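Local coordinates for Alpha/beta hydrolase fold protein (Chitinophaga pinensis, PDB 4PW0) that is probably a hydrolase of the alpha/beta-hydrolase fold, using a serine-histidine-aspartate triad on a substrate that is not established, at residues 54-59 / 270-275; 227-232 / 262-267; 79-84 / 201-206. All blocks are in the same frame, centred on the assembly; numbering follows the deposited sequence.

Interaction 1 (54-59 / 270-275); sequences PLITNG and ELFVSQ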
ATOM      1  N   PRO A  54      -2.660  18.681  10.159  1.00 16.48           N
ATOM      2  CA  PRO A  54      -1.400  18.828  10.897  1.00 18.12           C
ATOM      3  C   PRO A  54      -0.685  17.531  11.237  1.00 18.42           C
ATOM      4  O   PRO A  54       0.542  17.504  11.257  1.00 19.77           O
ATOM      5  CB  PRO A  54      -1.831  19.533  12.195  1.00 19.43           C
ATOM      6  CG  PRO A  54      -3.269  19.298  12.344  1.00 22.80           C
ATOM      7  CD  PRO A  54      -3.829  19.154  10.931  1.00 17.62           C
ATOM      8  N   LEU A  55      -1.408  16.416  11.402  1.00 17.88           N
ATOM      9  CA  LEU A  55      -0.685  15.171  11.615  1.00 18.96           C
ATOM     10  C   LEU A  55       0.193  14.787  10.441  1.00 19.75           C
ATOM     11  O   LEU A  55       1.271  14.225  10.592  1.00 20.46           O
ATOM     12  CB  LEU A  55      -1.631  14.009  11.921  1.00 22.15           C
ATOM     13  CG  LEU A  55      -2.049  13.810  13.336  1.00 24.95           C
ATOM     14  CD1 LEU A  55      -2.941  12.618  13.520  1.00 21.50           C
ATOM     15  CD2 LEU A  55      -0.847  13.696  14.263  1.00 29.48           C
ATOM     16  N   ILE A  56      -0.299  15.098   9.234  1.00 17.67           N
ATOM     17  CA  ILE A  56       0.428  14.751   8.048  1.00 18.58           C
ATOM     18  C   ILE A  56       1.567  15.716   7.785  1.00 17.75           C
ATOM     19  O   ILE A  56       2.715  15.301   7.528  1.00 18.38           O
ATOM     20  CB  ILE A  56      -0.542  14.668   6.857  1.00 17.61           C
ATOM     21  CG1 ILE A  56      -1.545  13.524   7.121  1.00 17.71           C
ATOM     22  CG2 ILE A  56       0.241  14.426   5.589  1.00 19.54           C
ATOM     23  CD1 ILE A  56      -2.605  13.359   6.042  1.00 19.57           C
ATOM     24  N   THR A  57       1.272  17.011   7.891  1.00 17.01           N
ATOM     25  CA  THR A  57       2.345  17.959   7.624  1.00 17.45           C
ATOM     26  C   THR A  57       3.408  17.959   8.735  1.00 18.28           C
ATOM     27  O   THR A  57       4.594  18.033   8.405  1.00 19.54           O
ATOM     28  CB  THR A  57       1.819  19.373   7.427  1.00 18.66           C
ATOM     29  OG1 THR A  57       1.127  19.806   8.599  1.00 19.24           O
ATOM     30  CG2 THR A  57       0.925  19.487   6.186  1.00 20.56           C
ATOM     31  N   ASN A  58       2.996  17.786   9.989  1.00 17.92           N
ATOM     32  CA  ASN A  58       3.988  17.610  11.045  1.00 19.76           C
ATOM     33  C   ASN A  58       4.780  16.312  10.862  1.00 20.57           C
ATOM     34  O   ASN A  58       6.016  16.275  11.016  1.00 23.35           O
ATOM     35  CB  ASN A  58       3.361  17.678  12.435  1.00 20.96           C
ATOM     36  CG  ASN A  58       2.922  19.083  12.814  1.00 19.28           C
ATOM     37  OD1 ASN A  58       3.498  20.052  12.323  1.00 22.87           O
ATOM     38  ND2 ASN A  58       1.917  19.214  13.645  1.00 22.04           N
ATOM     39  N   GLY A  59       4.075  15.222  10.558  1.00 19.03           N
ATOM     40  CA  GLY A  59       4.751  13.967  10.404  1.00 20.22           C
ATOM     41  C   GLY A  59       5.787  13.925   9.286  1.00 20.28           C
ATOM     42  O   GLY A  59       6.908  13.408   9.441  1.00 22.69           O
ATOM     43  N   GLU A 270      -1.722   8.639  10.273  1.00 15.33           N
ATOM     44  CA  GLU A 270      -0.474   8.047  10.717  0.60 16.37           C
ATOM     45  C   GLU A 270       0.020   6.904   9.806  1.00 16.46           C
ATOM     46  O   GLU A 270       1.225   6.747   9.548  1.00 17.18           O
ATOM     47  CB  GLU A 270      -0.580   7.608  12.168  0.60 19.96           C
ATOM     48  CG  GLU A 270      -0.717   8.808  13.085  0.60 24.80           C
ATOM     49  CD  GLU A 270      -0.459   8.507  14.533  0.60 34.82           C
ATOM     50  OE1 GLU A 270      -0.881   7.442  15.018  0.60 38.23           O
ATOM     51  OE2 GLU A 270       0.161   9.374  15.176  0.60 34.74           O
ATOM     52  N   LEU A 271      -0.940   6.151   9.251  1.00 16.27           N
ATOM     53  CA  LEU A 271      -0.609   5.142   8.253  1.00 15.61           C
ATOM     54  C   LEU A 271       0.017   5.849   7.018  1.00 14.95           C
ATOM     55  O   LEU A 271       1.041   5.427   6.480  1.00 15.84           O
ATOM     56  CB  LEU A 271      -1.861   4.392   7.856  1.00 15.39           C
ATOM     57  CG  LEU A 271      -1.782   3.385   6.727  1.00 15.64           C
ATOM     58  CD1 LEU A 271      -0.783   2.286   7.001  1.00 18.18           C
ATOM     59  CD2 LEU A 271      -3.177   2.806   6.432  1.00 17.03           C
ATOM     60  N   PHE A 272      -0.657   6.911   6.584  1.00 14.38           N
ATOM     61  CA  PHE A 272      -0.152   7.666   5.425  1.00 14.81           C
ATOM     62  C   PHE A 272       1.265   8.183   5.656  1.00 15.36           C
ATOM     63  O   PHE A 272       2.119   8.066   4.787  1.00 15.40           O
ATOM     64  CB  PHE A 272      -1.101   8.815   5.089  1.00 14.90           C
ATOM     65  CG  PHE A 272      -0.616   9.662   3.956  1.00 14.20           C
ATOM     66  CD1 PHE A 272      -0.741   9.226   2.659  1.00 14.93           C
ATOM     67  CD2 PHE A 272       0.011  10.875   4.188  1.00 15.31           C
ATOM     68  CE1 PHE A 272      -0.284   9.985   1.604  1.00 15.68           C
ATOM     69  CE2 PHE A 272       0.491  11.628   3.126  1.00 15.42           C
ATOM     70  CZ  PHE A 272       0.349  11.199   1.832  1.00 16.20           C
ATOM     71  N   VAL A 273       1.486   8.807   6.819  1.00 15.52           N
ATOM     72  CA  VAL A 273       2.837   9.319   7.119  1.00 16.36           C
ATOM     73  C   VAL A 273       3.858   8.196   7.116  1.00 16.57           C
ATOM     74  O   VAL A 273       4.940   8.322   6.540  1.00 17.51           O
ATOM     75  CB  VAL A 273       2.847  10.080   8.446  1.00 16.53           C
ATOM     76  CG1 VAL A 273       4.272  10.358   8.887  1.00 18.88           C
ATOM     77  CG2 VAL A 273       2.054  11.365   8.328  1.00 18.83           C
ATOM     78  N   SER A 274       3.522   7.067   7.757  1.00 16.37           N
ATOM     79  CA  SER A 274       4.462   5.948   7.808  1.00 16.62           C
ATOM     80  C   SER A 274       4.858   5.450   6.421  1.00 17.43           C
ATOM     81  O   SER A 274       6.043   5.250   6.091  1.00 19.24           O
ATOM     82  CB  SER A 274       3.881   4.822   8.611  1.00 17.62           C
ATOM     83  OG  SER A 274       4.777   3.714   8.615  1.00 21.52           O
ATOM     84  N   GLN A 275       3.845   5.317   5.584  1.00 15.10           N
ATOM     85  CA  GLN A 275       4.102   4.839   4.219  1.00 15.22           C
ATOM     86  C   GLN A 275       4.877   5.835   3.380  1.00 15.26           C
ATOM     87  O   GLN A 275       5.819   5.441   2.640  1.00 16.51           O
ATOM     88  CB  GLN A 275       2.787   4.487   3.541  1.00 15.17           C
ATOM     89  CG  GLN A 275       2.115   3.304   4.151  1.00 18.96           C
ATOM     90  CD  GLN A 275       0.940   2.837   3.333  1.00 20.98           C
ATOM     91  OE1 GLN A 275       0.322   3.598   2.630  1.00 21.28           O
ATOM     92  NE2 GLN A 275       0.615   1.529   3.498  1.00 25.36           N
TER

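Interaction 2 (227-232 / 262-267); sequences FVVQGS and HGSFYQ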
ATOM      1  N   PHE A 227       3.927   7.250  -5.565  1.00 14.68           N
ATOM      2  CA  PHE A 227       3.175   6.552  -4.533  0.60 14.32           C
ATOM      3  C   PHE A 227       1.737   7.044  -4.632  1.00 13.93           C
ATOM      4  O   PHE A 227       1.484   8.262  -4.478  1.00 14.65           O
ATOM      5  CB  PHE A 227       3.770   6.892  -3.186  0.60 14.98           C
ATOM      6  CG  PHE A 227       3.053   6.307  -2.009  0.60 15.09           C
ATOM      7  CD1 PHE A 227       2.449   5.047  -2.084  0.60 15.73           C
ATOM      8  CD2 PHE A 227       2.991   7.003  -0.826  0.60 17.17           C
ATOM      9  CE1 PHE A 227       1.841   4.478  -0.972  0.60 16.21           C
ATOM     10  CE2 PHE A 227       2.396   6.439   0.290  0.60 17.22           C
ATOM     11  CZ  PHE A 227       1.789   5.203   0.207  0.60 16.89           C
ATOM     12  N   VAL A 228       0.809   6.133  -4.931  1.00 13.68           N
ATOM     13  CA  VAL A 228      -0.601   6.482  -5.175  1.00 13.94           C
ATOM     14  C   VAL A 228      -1.383   5.948  -3.967  1.00 13.53           C
ATOM     15  O   VAL A 228      -1.311   4.758  -3.668  1.00 14.24           O
ATOM     16  CB  VAL A 228      -1.129   5.827  -6.454  1.00 13.79           C
ATOM     17  CG1 VAL A 228      -2.584   6.168  -6.650  1.00 14.52           C
ATOM     18  CG2 VAL A 228      -0.322   6.219  -7.696  1.00 15.96           C
ATOM     19  N   VAL A 229      -2.155   6.831  -3.332  1.00 13.14           N
ATOM     20  CA  VAL A 229      -2.976   6.473  -2.162  1.00 13.44           C
ATOM     21  C   VAL A 229      -4.446   6.798  -2.459  1.00 12.55           C
ATOM     22  O   VAL A 229      -4.794   7.854  -3.025  1.00 13.36           O
ATOM     23  CB  VAL A 229      -2.521   7.260  -0.922  1.00 14.13           C
ATOM     24  CG1 VAL A 229      -3.458   7.056   0.269  1.00 15.73           C
ATOM     25  CG2 VAL A 229      -1.097   6.886  -0.558  1.00 18.23           C
ATOM     26  N   GLN A 230      -5.321   5.881  -2.065  1.00 12.86           N
ATOM     27  CA  GLN A 230      -6.760   6.065  -2.256  1.00 12.52           C
ATOM     28  C   GLN A 230      -7.522   5.237  -1.227  1.00 13.25           C
ATOM     29  O   GLN A 230      -6.971   4.282  -0.669  1.00 13.70           O
ATOM     30  CB  GLN A 230      -7.088   5.684  -3.703  1.00 13.95           C
ATOM     31  CG  GLN A 230      -8.527   5.832  -4.170  1.00 13.56           C
ATOM     32  CD  GLN A 230      -9.075   7.216  -3.937  1.00 13.41           C
ATOM     33  OE1 GLN A 230      -9.356   7.581  -2.782  1.00 14.80           O
ATOM     34  NE2 GLN A 230      -9.277   7.991  -4.982  1.00 14.51           N
ATOM     35  N   GLY A 231      -8.769   5.627  -0.966  1.00 13.58           N
ATOM     36  CA  GLY A 231      -9.630   4.838  -0.120  1.00 13.90           C
ATOM     37  C   GLY A 231     -10.428   3.799  -0.910  1.00 14.08           C
ATOM     38  O   GLY A 231     -10.423   3.812  -2.130  1.00 14.65           O
ATOM     39  N   SER A 232     -11.167   2.956  -0.195  1.00 13.31           N
ATOM     40  CA  SER A 232     -11.948   1.911  -0.820  1.00 13.78           C
ATOM     41  C   SER A 232     -13.045   2.427  -1.737  1.00 14.46           C
ATOM     42  O   SER A 232     -13.412   1.736  -2.700  1.00 16.02           O
ATOM     43  CB  SER A 232     -12.544   1.004   0.256  1.00 15.29           C
ATOM     44  OG  SER A 232     -13.328   1.729   1.210  1.00 14.99           O
ATOM     45  N   HIS A 262     -12.813   9.654  -0.470  1.00 13.74           N
ATOM     46  CA  HIS A 262     -11.932  10.627  -1.090  1.00 13.61           C
ATOM     47  C   HIS A 262     -10.901  11.222  -0.126  1.00 13.51           C
ATOM     48  O   HIS A 262      -9.809  11.583  -0.554  1.00 14.97           O
ATOM     49  CB  HIS A 262     -12.799  11.686  -1.746  1.00 14.50           C
ATOM     50  CG  HIS A 262     -12.041  12.778  -2.407  1.00 14.01           C
ATOM     51  ND1 HIS A 262     -11.176  12.574  -3.461  1.00 13.60           N
ATOM     52  CD2 HIS A 262     -12.003  14.106  -2.144  1.00 15.40           C
ATOM     53  CE1 HIS A 262     -10.657  13.731  -3.826  1.00 14.50           C
ATOM     54  NE2 HIS A 262     -11.117  14.658  -3.019  1.00 14.71           N
ATOM     55  N   GLY A 263     -11.240  11.311   1.164  1.00 13.53           N
ATOM     56  CA  GLY A 263     -10.323  11.770   2.163  1.00 13.53           C
ATOM     57  C   GLY A 263      -9.538  10.694   2.864  1.00 13.89           C
ATOM     58  O   GLY A 263      -9.240  10.798   4.058  1.00 14.62           O
ATOM     59  N   SER A 264      -9.147   9.651   2.134  1.00 14.61           N
ATOM     60  CA  SER A 264      -8.435   8.521   2.686  1.00 13.68           C
ATOM     61  C   SER A 264      -7.325   8.868   3.698  1.00 13.73           C
ATOM     62  O   SER A 264      -7.242   8.294   4.791  1.00 14.58           O
ATOM     63  CB  SER A 264      -7.823   7.684   1.529  1.00 14.04           C
ATOM     64  OG  SER A 264      -6.867   8.416   0.800  1.00 15.57           O
ATOM     65  N   PHE A 265      -6.432   9.773   3.314  1.00 13.77           N
ATOM     66  CA  PHE A 265      -5.298  10.089   4.181  1.00 13.96           C
ATOM     67  C   PHE A 265      -5.698  10.875   5.439  1.00 13.49           C
ATOM     68  O   PHE A 265      -4.993  10.814   6.432  1.00 15.83           O
ATOM     69  CB  PHE A 265      -4.096  10.691   3.446  1.00 14.63           C
ATOM     70  CG  PHE A 265      -4.180  12.103   2.944  1.00 13.90           C
ATOM     71  CD1 PHE A 265      -5.329  12.843   2.833  1.00 15.50           C
ATOM     72  CD2 PHE A 265      -2.979  12.706   2.539  1.00 15.35           C
ATOM     73  CE1 PHE A 265      -5.333  14.158   2.352  1.00 16.75           C
ATOM     74  CE2 PHE A 265      -2.995  14.004   2.052  1.00 15.49           C
ATOM     75  CZ  PHE A 265      -4.142  14.733   1.977  1.00 15.42           C
ATOM     76  N   TYR A 266      -6.848  11.559   5.418  1.00 14.73           N
ATOM     77  CA  TYR A 266      -7.409  12.144   6.636  1.00 13.98           C
ATOM     78  C   TYR A 266      -7.927  11.067   7.548  1.00 14.87           C
ATOM     79  O   TYR A 266      -7.904  11.207   8.786  1.00 15.15           O
ATOM     80  CB  TYR A 266      -8.563  13.039   6.303  1.00 14.68           C
ATOM     81  CG  TYR A 266      -8.323  14.339   5.605  1.00 14.87           C
ATOM     82  CD1 TYR A 266      -7.310  15.202   6.015  1.00 16.24           C
ATOM     83  CD2 TYR A 266      -9.240  14.810   4.700  1.00 15.84           C
ATOM     84  CE1 TYR A 266      -7.213  16.476   5.472  1.00 16.98           C
ATOM     85  CE2 TYR A 266      -9.139  16.062   4.124  1.00 17.81           C
ATOM     86  CZ  TYR A 266      -8.118  16.912   4.541  1.00 17.31           C
ATOM     87  OH  TYR A 266      -8.061  18.182   3.983  1.00 19.37           O
ATOM     88  N   GLN A 267      -8.433   9.975   6.964  1.00 14.41           N
ATOM     89  CA  GLN A 267      -8.965   8.882   7.773  1.00 14.73           C
ATOM     90  C   GLN A 267      -7.879   8.128   8.498  1.00 14.56           C
ATOM     91  O   GLN A 267      -8.084   7.692   9.651  1.00 16.77           O
ATOM     92  CB  GLN A 267      -9.819   7.956   6.921  1.00 15.12           C
ATOM     93  CG  GLN A 267     -10.492   6.869   7.756  1.00 14.89           C
ATOM     94  CD  GLN A 267     -11.721   6.289   7.065  1.00 14.61           C
ATOM     95  OE1 GLN A 267     -12.415   6.964   6.323  1.00 15.04           O
ATOM     96  NE2 GLN A 267     -11.974   5.026   7.314  1.00 15.55           N
TER
HETATM   97  O   HOH W   1      -8.119   9.505  -1.309  1.00 14.49           O

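Interaction 3 (79-84 / 201-206); sequences GTTPDN and GAQLTA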
ATOM      1  N   GLY A  79      -4.546  37.602  -6.982  1.00 23.73           N
ATOM      2  CA  GLY A  79      -4.773  37.357  -8.375  1.00 23.15           C
ATOM      3  C   GLY A  79      -6.012  36.516  -8.680  1.00 22.02           C
ATOM      4  O   GLY A  79      -6.872  36.297  -7.810  1.00 23.41           O
ATOM      5  N   THR A  80      -6.076  36.086  -9.917  1.00 23.11           N
ATOM      6  CA  THR A  80      -7.214  35.401 -10.522  1.00 23.32           C
ATOM      7  C   THR A  80      -6.813  33.944 -10.717  1.00 22.37           C
ATOM      8  O   THR A  80      -5.806  33.650 -11.316  1.00 21.95           O
ATOM      9  CB  THR A  80      -7.506  36.017 -11.897  1.00 24.76           C
ATOM     10  OG1 THR A  80      -7.889  37.374 -11.720  1.00 30.45           O
ATOM     11  CG2 THR A  80      -8.659  35.334 -12.592  1.00 27.00           C
ATOM     12  N   THR A  81      -7.571  33.030 -10.126  1.00 20.49           N
ATOM     13  CA  THR A  81      -7.304  31.605 -10.336  1.00 18.35           C
ATOM     14  C   THR A  81      -7.669  31.245 -11.779  1.00 18.20           C
ATOM     15  O   THR A  81      -8.769  31.550 -12.224  1.00 18.94           O
ATOM     16  CB  THR A  81      -8.190  30.796  -9.367  1.00 18.73           C
ATOM     17  OG1 THR A  81      -7.944  31.198  -8.020  1.00 18.53           O
ATOM     18  CG2 THR A  81      -7.974  29.285  -9.522  1.00 19.25           C
ATOM     19  N   PRO A  82      -6.741  30.578 -12.497  1.00 19.13           N
ATOM     20  CA  PRO A  82      -7.093  30.198 -13.888  1.00 19.00           C
ATOM     21  C   PRO A  82      -8.003  28.957 -13.939  1.00 18.74           C
ATOM     22  O   PRO A  82      -8.165  28.283 -12.920  1.00 19.60           O
ATOM     23  CB  PRO A  82      -5.746  29.872 -14.495  1.00 20.54           C
ATOM     24  CG  PRO A  82      -4.946  29.336 -13.334  1.00 20.31           C
ATOM     25  CD  PRO A  82      -5.385  30.119 -12.134  1.00 20.48           C
ATOM     26  N   ASP A  83      -8.591  28.705 -15.101  1.00 19.34           N
ATOM     27  CA  ASP A  83      -9.663  27.729 -15.218  1.00 19.66           C
ATOM     28  C   ASP A  83      -9.224  26.327 -15.639  1.00 17.83           C
ATOM     29  O   ASP A  83     -10.060  25.510 -16.018  1.00 19.51           O
ATOM     30  CB  ASP A  83     -10.787  28.254 -16.132  1.00 21.02           C
ATOM     31  CG  ASP A  83     -10.416  28.280 -17.586  1.00 22.16           C
ATOM     32  OD1 ASP A  83      -9.284  27.930 -17.947  1.00 22.38           O
ATOM     33  OD2 ASP A  83     -11.305  28.683 -18.400  1.00 26.03           O
ATOM     34  N   ASN A  84      -7.921  26.060 -15.577  1.00 17.20           N
ATOM     35  CA  ASN A  84      -7.380  24.818 -16.098  1.00 18.21           C
ATOM     36  C   ASN A  84      -6.108  24.413 -15.359  1.00 16.93           C
ATOM     37  O   ASN A  84      -5.306  25.253 -14.911  1.00 18.20           O
ATOM     38  CB  ASN A  84      -7.115  24.977 -17.614  1.00 20.43           C
ATOM     39  CG  ASN A  84      -6.057  26.022 -17.947  1.00 20.79           C
ATOM     40  OD1 ASN A  84      -4.883  25.715 -18.127  1.00 21.35           O
ATOM     41  ND2 ASN A  84      -6.477  27.281 -17.979  1.00 20.77           N
ATOM     42  N   GLY A 201     -14.969  28.691  -8.398  1.00 16.24           N
ATOM     43  CA  GLY A 201     -15.519  28.498  -9.749  1.00 15.89           C
ATOM     44  C   GLY A 201     -14.466  28.082 -10.755  1.00 15.85           C
ATOM     45  O   GLY A 201     -14.718  27.193 -11.590  1.00 17.37           O
ATOM     46  N   ALA A 202     -13.265  28.657 -10.660  1.00 16.61           N
ATOM     47  CA  ALA A 202     -12.204  28.309 -11.572  1.00 17.06           C
ATOM     48  C   ALA A 202     -11.782  26.842 -11.369  1.00 15.83           C
ATOM     49  O   ALA A 202     -11.556  26.104 -12.335  1.00 17.15           O
ATOM     50  CB  ALA A 202     -11.016  29.232 -11.366  1.00 18.46           C
ATOM     51  N   GLN A 203     -11.669  26.437 -10.111  1.00 15.34           N
ATOM     52  CA  GLN A 203     -11.304  25.048  -9.808  1.00 15.90           C
ATOM     53  C   GLN A 203     -12.361  24.065 -10.232  1.00 16.63           C
ATOM     54  O   GLN A 203     -12.013  23.015 -10.738  1.00 16.22           O
ATOM     55  CB  GLN A 203     -11.009  24.885  -8.320  1.00 15.67           C
ATOM     56  CG  GLN A 203      -9.766  25.619  -7.861  1.00 15.90           C
ATOM     57  CD  GLN A 203      -9.540  25.454  -6.384  1.00 16.91           C
ATOM     58  OE1 GLN A 203     -10.341  24.848  -5.675  1.00 19.61           O
ATOM     59  NE2 GLN A 203      -8.435  26.012  -5.899  1.00 18.81           N
ATOM     60  N   LEU A 204     -13.632  24.395 -10.051  1.00 15.18           N
ATOM     61  CA  LEU A 204     -14.695  23.488 -10.501  1.00 15.02           C
ATOM     62  C   LEU A 204     -14.606  23.274 -12.001  1.00 15.87           C
ATOM     63  O   LEU A 204     -14.715  22.127 -12.494  1.00 15.63           O
ATOM     64  CB  LEU A 204     -16.082  23.998 -10.067  1.00 15.76           C
ATOM     65  CG  LEU A 204     -17.261  23.057 -10.273  1.00 17.44           C
ATOM     66  CD1 LEU A 204     -18.358  23.344  -9.269  1.00 22.25           C
ATOM     67  CD2 LEU A 204     -17.840  23.173 -11.656  1.00 20.30           C
ATOM     68  N   THR A 205     -14.339  24.346 -12.729  1.00 16.40           N
ATOM     69  CA  THR A 205     -14.153  24.254 -14.165  1.00 17.27           C
ATOM     70  C   THR A 205     -12.944  23.365 -14.525  1.00 16.02           C
ATOM     71  O   THR A 205     -13.018  22.470 -15.378  1.00 17.37           O
ATOM     72  CB  THR A 205     -13.970  25.661 -14.781  1.00 17.51           C
ATOM     73  OG1 THR A 205     -15.084  26.461 -14.401  1.00 18.37           O
ATOM     74  CG2 THR A 205     -13.899  25.579 -16.293  1.00 19.33           C
ATOM     75  N   ALA A 206     -11.818  23.612 -13.844  1.00 15.77           N
ATOM     76  CA  ALA A 206     -10.584  22.906 -14.102  1.00 15.75           C
ATOM     77  C   ALA A 206     -10.727  21.395 -13.832  1.00 15.84           C
ATOM     78  O   ALA A 206     -10.211  20.560 -14.620  1.00 17.33           O
ATOM     79  CB  ALA A 206      -9.448  23.491 -13.292  1.00 17.83           C
TER

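Interaction 1 (54-59 / 270-275)
Two helices on one face of the alpha/beta-hydrolase sheet, 54-61 and 269-282, meet where Val-273 reaches across to Leu-55, Ile-56 and Gly-59 and where Phe-272 presents its ring to Ile-56. The segment axes run nearly parallel, crossing at -22° with a closest approach of 9.2 Å, and the backbones draw nearest at Gly-59, whose CA lies 6.0 Å from that of Val-273. Val-273 sets its two methyls against one side of the neighbouring helix. CG1, held anti to the backbone N (chi1 169°), lies 3.9 Å from Gly-59 C, while CG2 rests 3.7 Å from Leu-55 O, an oxygen already engaged in the helical bond from Gly-59 N. A glycine suits position 59 because a beta carbon there would collide with Val-273 CG1. In this fold the helix after the third strand and the C-terminal helix usually pack on the same side of the sheet, as these two appear to do. Deeper in the seam, Ile-56 CG2 approaches the edge of the Phe-272 ring, near its plane, at 3.7 Å from CE2; CD1 of the same isoleucine lies more loosely beside ring atom CD2, at 4.1 Å. The two side chains cross at about a right angle, and a beta-branched residue suits this place because CG2 can meet the ring edge while the CG1 branch carries CD1 toward CD2. Phe-272 also touches Val-229 and Tyr-257 of the sheet and makes an edge-to-face pair with Phe-265. On another side of helix 269-282, Leu-271 and Ser-274 pack against Tyr-278 of the second subunit.

Interaction 2 (227-232 / 262-267)
Ser-264 holds OG between its backbone N and carbonyl carbon (chi1 63°), while Gln-230 bends at its second torsion (chi2 54°) and curls its amide back over its own backbone; the two side chains thereby face a shared water. Gln-230 OE1 accepts Gly-231 N at 2.7 Å, in the carbonyl plane and on a lone pair. The water donates to Gln-230 OE1 at 2.7 Å and to His-262 O at 2.8 Å, and it accepts from Ser-264 OG at 2.7 Å. Around this bridge the strand end and the helix start pack closely: Ser-264 CB lies 3.4 Å from Gly-231 N, and Val-229 CG1 lies 3.7 Å from Ser-264 OG. Small residues suit both sides, since a beta carbon on Gly-231 would be tight against Ser-264 CB. Gly-263 takes the N-cap position of helix 264-267. His-262 ND1 bonds to Asp-234 OD2, which Gln-230 NE2 also reaches, and the histidine touches Ser-110, a pattern consistent with the fold's catalytic triad. With both its hydrogens donated and one bond accepted, the buried water ties Gln-230 to the backbone of His-262, so this second-shell network probably helps to position the histidine and aspartate of the probable triad.

Interaction 3 (79-84 / 201-206)
The irregular chain 79-84 runs alongside one face of helical segment 201-206 in the same general direction, with Asp-83 CA 4.5 Å from Ala-202 CA and Asn-84 CA 4.2 Å from Ala-206 CA. Such closeness depends on the alanines, whose single methyls let a backbone lie almost on the helix surface. Ala-202 CB sits among two carbonyl oxygens and a methyl: Thr-81 O is 3.3 Å away from it, with Pro-82 O close by, and Thr-81 CG2 comes to 3.6 Å. With OG1 of this threonine beside its backbone N (chi1 -57°), CG2 falls anti to that N and points at Ala-202, while OG1 bonds to Lys-72 O. One turn further on, Asp-83 O lies 3.3 Å from Ala-206 CA, and its approach to Ala-206 N has too poor an angle for a hydrogen bond. Here the loop passes into helix 85-98, with Asn-84 as the N-cap: its OD1 takes Ala-87 N, while its ND2 donates to Asp-83 OD1 at 2.9 Å, nearly straight at 168° and close to the amide plane. The opposing helix, 197-212, belongs to the helical region between strands 127-133 and 226-231, where this fold commonly carries its cap. Thr-205 shows both its branches at work. CG2 packs against Asp-83 O at 3.8 Å and lies near Asp-83 CB, whereas OG1 donates back to Gly-201 O at 2.9 Å, from the opposite face of that carbonyl to the Thr-205 backbone N. With a glycine here, Gly-201 O would probably keep only the backbone N of these two donors, and a gap would be likely beside Asp-83 O and CB. Gln-203 turns away from this line, and its OE1 accepts Thr-46 N.

Interactions 1 and 2 are neighbours, with centres 12 Å apart: Ile-56 CD1 of the first packs 3.5 Å from Phe-265 O of the second, and helix 264-267 is followed directly by helix 269-282. Interaction 3 lies on the opposite side of the chain's centre, its centre 29 Å from that of interaction 1 and 24 Å from that of interaction 2. Along the chain, interaction 1 encloses the other two, and interaction 3 closes before interaction 2 opens. The first pair thus joins helix 54-61, strand 226-231 and the C-terminal helix, with the probable catalytic histidine at the interaction 2 end, whereas interaction 3 fastens the probable cap helix 197-212 to the loop leading into helix 85-98.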